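Local coordinates for hypothetical protein, IPT/TIG domain protein (PDB 4HW6) that is of unknown function but probably binds carbohydrate as an auxiliary nutrient-binding protein, joining an IPT/TIG domain to a six-bladed beta-propeller, at residues T378-G389 / L395-H403. Sequence-based numbering, arbitrary orientation.
Sequences TYAGRGNSREWG and LRSQALFNH
The loop leaving strand 375-380 packs on the turn of 395-403 where two successive propeller blades adjoin, and Leu400 fills the bend of that loop. Its CD2 lies 3.5 Å from Gly383 O and also meets Glu387 O, while CB rests on the backbone of Gly389. With the two methyls removed, as by an alanine, Gly383 O and Glu387 O would probably lose this apolar contact and a gap would open inside the bend. Backbone hydrogen bonds join the two segments: Gly381 N gives Leu395 O a nearly straight bond of 2.8 Å (170° at the hydrogen), and Gly383 N, Asn384 N and Gly389 N reach the carbonyls of Ala399, Ser397 and Phe401. A CB on Gly383 would clash with the backbone of Gln398. In the six-bladed propeller, strand 375-380 belongs to one blade, and the 395-403 turn leads into strand 404-410 of the next. Across this blade junction Leu395 CD1 sits over one face of the Tyr379 ring, a CH-pi contact 3.8 Å from its centroid; Tyr379 starts out away from 395-403, but with CG anti to the backbone N (chi1 -179°) its ring comes back to Leu395. Phe401 turns its ring edge to the Ala380 carbonyl carbon. Arg396, bent at chi2 and chi3, lays one guanidinium face over Thr378 CB and sends NH1 to Thr378 O in a weak bond of 3.1 Å. One water joins Arg396 NE to Gly381 O; another links Arg382 N, Glu387 O and Phe401 N. Thr378 OG1 bonds instead to Asp326 and Trp324.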
loop_
_atom_site.group_PDB
_atom_site.type_symbol
_atom_site.label_atom_id
_atom_site.label_comp_id
_atom_site.label_asym_id
_atom_site.label_seq_id
_atom_site.Cartn_x
_atom_site.Cartn_y
_atom_site.Cartn_z
ATOM N N THR A 378 6.526 -7.903 -12.091
ATOM C CA THR A 378 5.928 -6.574 -12.149
ATOM C C THR A 378 4.441 -6.641 -11.758
ATOM O O THR A 378 3.691 -7.425 -12.306
ATOM C CB THR A 378 6.166 -5.944 -13.527
ATOM O OG1 THR A 378 7.592 -5.786 -13.694
ATOM C CG2 THR A 378 5.468 -4.554 -13.628
ATOM N N TYR A 379 4.054 -5.874 -10.750
ATOM C CA TYR A 379 2.679 -5.877 -10.264
ATOM C C TYR A 379 1.779 -4.879 -10.996
ATOM O O TYR A 379 0.625 -5.224 -11.327
ATOM C CB TYR A 379 2.692 -5.576 -8.774
ATOM C CG TYR A 379 1.372 -5.556 -8.038
ATOM C CD1 TYR A 379 0.531 -6.691 -7.972
ATOM C CD2 TYR A 379 0.981 -4.424 -7.350
ATOM C CE1 TYR A 379 -0.656 -6.662 -7.242
ATOM C CE2 TYR A 379 -0.199 -4.387 -6.628
ATOM C CZ TYR A 379 -1.016 -5.486 -6.583
ATOM O OH TYR A 379 -2.179 -5.401 -5.851
ATOM N N ALA A 380 2.290 -3.672 -11.261
ATOM C CA ALA A 380 1.496 -2.619 -11.894
ATOM C C ALA A 380 2.355 -1.650 -12.704
ATOM O O ALA A 380 3.496 -1.358 -12.319
ATOM C CB ALA A 380 0.682 -1.870 -10.821
ATOM N N GLY A 381 1.783 -1.137 -13.793
ATOM C CA GLY A 381 2.425 -0.113 -14.623
ATOM C C GLY A 381 2.776 -0.617 -15.996
ATOM O O GLY A 381 2.621 -1.811 -16.281
ATOM N N ARG A 382 3.234 0.307 -16.839
ATOM C CA ARG A 382 3.649 0.051 -18.220
ATOM C C ARG A 382 2.495 -0.527 -19.076
ATOM O O ARG A 382 2.701 -1.352 -19.975
ATOM C CB ARG A 382 4.889 -0.847 -18.250
ATOM C CG ARG A 382 6.073 -0.242 -17.515
ATOM C CD ARG A 382 7.246 -1.183 -17.517
ATOM N NE ARG A 382 7.930 -1.246 -18.801
ATOM C CZ ARG A 382 8.969 -0.474 -19.139
ATOM N NH1 ARG A 382 9.385 0.486 -18.324
ATOM N NH2 ARG A 382 9.559 -0.633 -20.324
ATOM N N GLY A 383 1.288 -0.060 -18.787
ATOM C CA GLY A 383 0.110 -0.419 -19.571
ATOM C C GLY A 383 0.047 0.287 -20.912
ATOM O O GLY A 383 0.862 1.157 -21.219
ATOM N N ASN A 384 -0.914 -0.109 -21.740
ATOM C CA ASN A 384 -1.185 0.605 -23.006
ATOM C C ASN A 384 0.059 0.592 -23.948
ATOM O O ASN A 384 0.202 1.461 -24.781
ATOM C CB ASN A 384 -1.652 2.071 -22.712
ATOM C CG ASN A 384 -3.168 2.201 -22.481
ATOM O OD1 ASN A 384 -3.667 2.297 -21.329
ATOM N ND2 ASN A 384 -3.913 2.220 -23.575
ATOM N N SER A 385 0.946 -0.397 -23.799
ATOM C CA SER A 385 2.213 -0.499 -24.566
ATOM C C SER A 385 3.128 0.719 -24.437
ATOM O O SER A 385 3.864 1.059 -25.373
ATOM C CB SER A 385 1.940 -0.784 -26.054
ATOM O OG SER A 385 0.973 -1.805 -26.201
ATOM N N ARG A 386 3.086 1.361 -23.271
ATOM C CA ARG A 386 3.851 2.571 -22.989
ATOM C C ARG A 386 4.651 2.375 -21.696
ATOM O O ARG A 386 4.502 1.374 -21.011
ATOM C CB ARG A 386 2.911 3.761 -22.898
ATOM C CG ARG A 386 2.142 3.953 -24.196
ATOM C CD ARG A 386 1.082 5.024 -24.125
ATOM N NE ARG A 386 1.704 6.320 -23.928
ATOM C CZ ARG A 386 2.206 7.091 -24.897
ATOM N NH1 ARG A 386 2.156 6.711 -26.175
ATOM N NH2 ARG A 386 2.778 8.254 -24.573
ATOM N N GLU A 387 5.516 3.321 -21.372
ATOM C CA GLU A 387 6.400 3.169 -20.213
ATOM C C GLU A 387 5.871 3.999 -19.075
ATOM O O GLU A 387 5.589 3.481 -17.993
ATOM C CB GLU A 387 7.824 3.605 -20.569
ATOM C CG GLU A 387 8.464 2.718 -21.626
ATOM C CD GLU A 387 9.678 3.383 -22.267
ATOM O OE1 GLU A 387 10.693 3.571 -21.568
ATOM O OE2 GLU A 387 9.599 3.743 -23.459
ATOM N N TRP A 388 5.739 5.294 -19.326
ATOM C CA TRP A 388 5.259 6.243 -18.312
ATOM C C TRP A 388 4.051 7.008 -18.810
ATOM O O TRP A 388 3.796 7.130 -20.017
ATOM C CB TRP A 388 6.363 7.253 -17.884
ATOM C CG TRP A 388 6.975 8.059 -19.034
ATOM C CD1 TRP A 388 8.042 7.700 -19.823
ATOM C CD2 TRP A 388 6.548 9.330 -19.503
ATOM N NE1 TRP A 388 8.282 8.671 -20.747
ATOM C CE2 TRP A 388 7.390 9.688 -20.564
ATOM C CE3 TRP A 388 5.523 10.203 -19.133
ATOM C CZ2 TRP A 388 7.237 10.879 -21.266
ATOM C CZ3 TRP A 388 5.379 11.379 -19.823
ATOM C CH2 TRP A 388 6.232 11.701 -20.887
ATOM N N GLY A 389 3.312 7.553 -17.850
ATOM C CA GLY A 389 2.142 8.356 -18.142
ATOM C C GLY A 389 1.271 8.442 -16.918
ATOM O O GLY A 389 1.721 8.194 -15.799
ATOM N N LEU A 395 -4.096 -3.319 -13.812
ATOM C CA LEU A 395 -2.713 -3.130 -13.337
ATOM C C LEU A 395 -1.651 -3.149 -14.419
ATOM O O LEU A 395 -0.731 -2.325 -14.387
ATOM C CB LEU A 395 -2.356 -4.206 -12.298
ATOM C CG LEU A 395 -3.191 -4.208 -11.023
ATOM C CD1 LEU A 395 -2.560 -5.127 -9.966
ATOM C CD2 LEU A 395 -3.379 -2.816 -10.452
ATOM N N ARG A 396 -1.749 -4.112 -15.335
ATOM C CA ARG A 396 -0.707 -4.326 -16.338
ATOM C C ARG A 396 -1.151 -3.973 -17.755
ATOM O O ARG A 396 -0.327 -3.603 -18.584
ATOM C CB ARG A 396 -0.210 -5.779 -16.287
ATOM C CG ARG A 396 0.522 -6.194 -14.998
ATOM C CD ARG A 396 1.868 -5.555 -14.844
ATOM N NE ARG A 396 2.715 -5.809 -16.008
ATOM C CZ ARG A 396 3.460 -6.890 -16.210
ATOM N NH1 ARG A 396 3.494 -7.908 -15.336
ATOM N NH2 ARG A 396 4.179 -6.950 -17.325
ATOM N N SER A 397 -2.438 -4.073 -18.051
ATOM C CA SER A 397 -2.893 -3.813 -19.431
ATOM C C SER A 397 -3.111 -2.330 -19.696
ATOM O O SER A 397 -3.004 -1.882 -20.841
ATOM C CB SER A 397 -4.161 -4.609 -19.750
ATOM O OG SER A 397 -5.225 -4.251 -18.889
ATOM N N GLN A 398 -3.381 -1.561 -18.654
ATOM C CA GLN A 398 -3.815 -0.157 -18.806
ATOM C C GLN A 398 -3.012 0.877 -18.019
ATOM O O GLN A 398 -2.671 1.948 -18.548
ATOM C CB GLN A 398 -5.290 -0.021 -18.422
ATOM C CG GLN A 398 -6.233 -0.835 -19.299
ATOM C CD GLN A 398 -7.699 -0.691 -18.904
ATOM O OE1 GLN A 398 -8.026 -0.555 -17.717
ATOM N NE2 GLN A 398 -8.587 -0.713 -19.894
ATOM N N ALA A 399 -2.746 0.585 -16.757
ATOM C CA ALA A 399 -2.260 1.596 -15.840
ATOM C C ALA A 399 -0.865 2.084 -16.194
ATOM O O ALA A 399 0.016 1.291 -16.604
ATOM C CB ALA A 399 -2.265 1.089 -14.424
ATOM N N LEU A 400 -0.680 3.391 -15.992
ATOM C CA LEU A 400 0.593 4.081 -16.187
ATOM C C LEU A 400 0.872 5.000 -15.012
ATOM O O LEU A 400 -0.029 5.711 -14.519
ATOM C CB LEU A 400 0.597 4.900 -17.485
ATOM C CG LEU A 400 0.694 4.074 -18.759
ATOM C CD1 LEU A 400 0.334 4.909 -19.992
ATOM C CD2 LEU A 400 2.087 3.428 -18.905
ATOM N N PHE A 401 2.127 4.976 -14.585
ATOM C CA PHE A 401 2.648 5.840 -13.557
ATOM C C PHE A 401 3.742 6.701 -14.177
ATOM O O PHE A 401 4.207 6.449 -15.286
ATOM C CB PHE A 401 3.334 5.044 -12.458
ATOM C CG PHE A 401 2.423 4.078 -11.719
ATOM C CD1 PHE A 401 1.572 4.530 -10.727
ATOM C CD2 PHE A 401 2.469 2.723 -11.993
ATOM C CE1 PHE A 401 0.753 3.641 -10.028
ATOM C CE2 PHE A 401 1.661 1.837 -11.298
ATOM C CZ PHE A 401 0.802 2.302 -10.316
ATOM N N ASN A 402 4.216 7.660 -13.405
ATOM C CA ASN A 402 5.352 8.499 -13.848
ATOM C C ASN A 402 6.207 8.789 -12.635
ATOM O O ASN A 402 5.897 9.695 -11.840
ATOM C CB ASN A 402 4.870 9.804 -14.503
ATOM C CG ASN A 402 5.977 10.551 -15.212
ATOM O OD1 ASN A 402 7.163 10.207 -15.066
ATOM N ND2 ASN A 402 5.598 11.562 -16.023
ATOM N N HIS A 403 7.262 7.999 -12.503
ATOM C CA HIS A 403 8.165 8.022 -11.347
ATOM C C HIS A 403 7.468 7.659 -10.038
ATOM O O HIS A 403 7.484 8.406 -9.051
ATOM C CB HIS A 403 8.913 9.353 -11.285
ATOM C CG HIS A 403 9.877 9.526 -12.400
ATOM N ND1 HIS A 403 10.121 10.743 -12.992
ATOM C CD2 HIS A 403 10.680 8.633 -13.032
ATOM C CE1 HIS A 403 11.025 10.589 -13.951
ATOM N NE2 HIS A 403 11.392 9.321 -13.985
HETATM O O HOH W 1 5.770 -9.992 -14.074
HETATM O O HOH W 2 2.417 -3.964 -17.932
HETATM O O HOH W 3 3.857 2.940 -15.884
#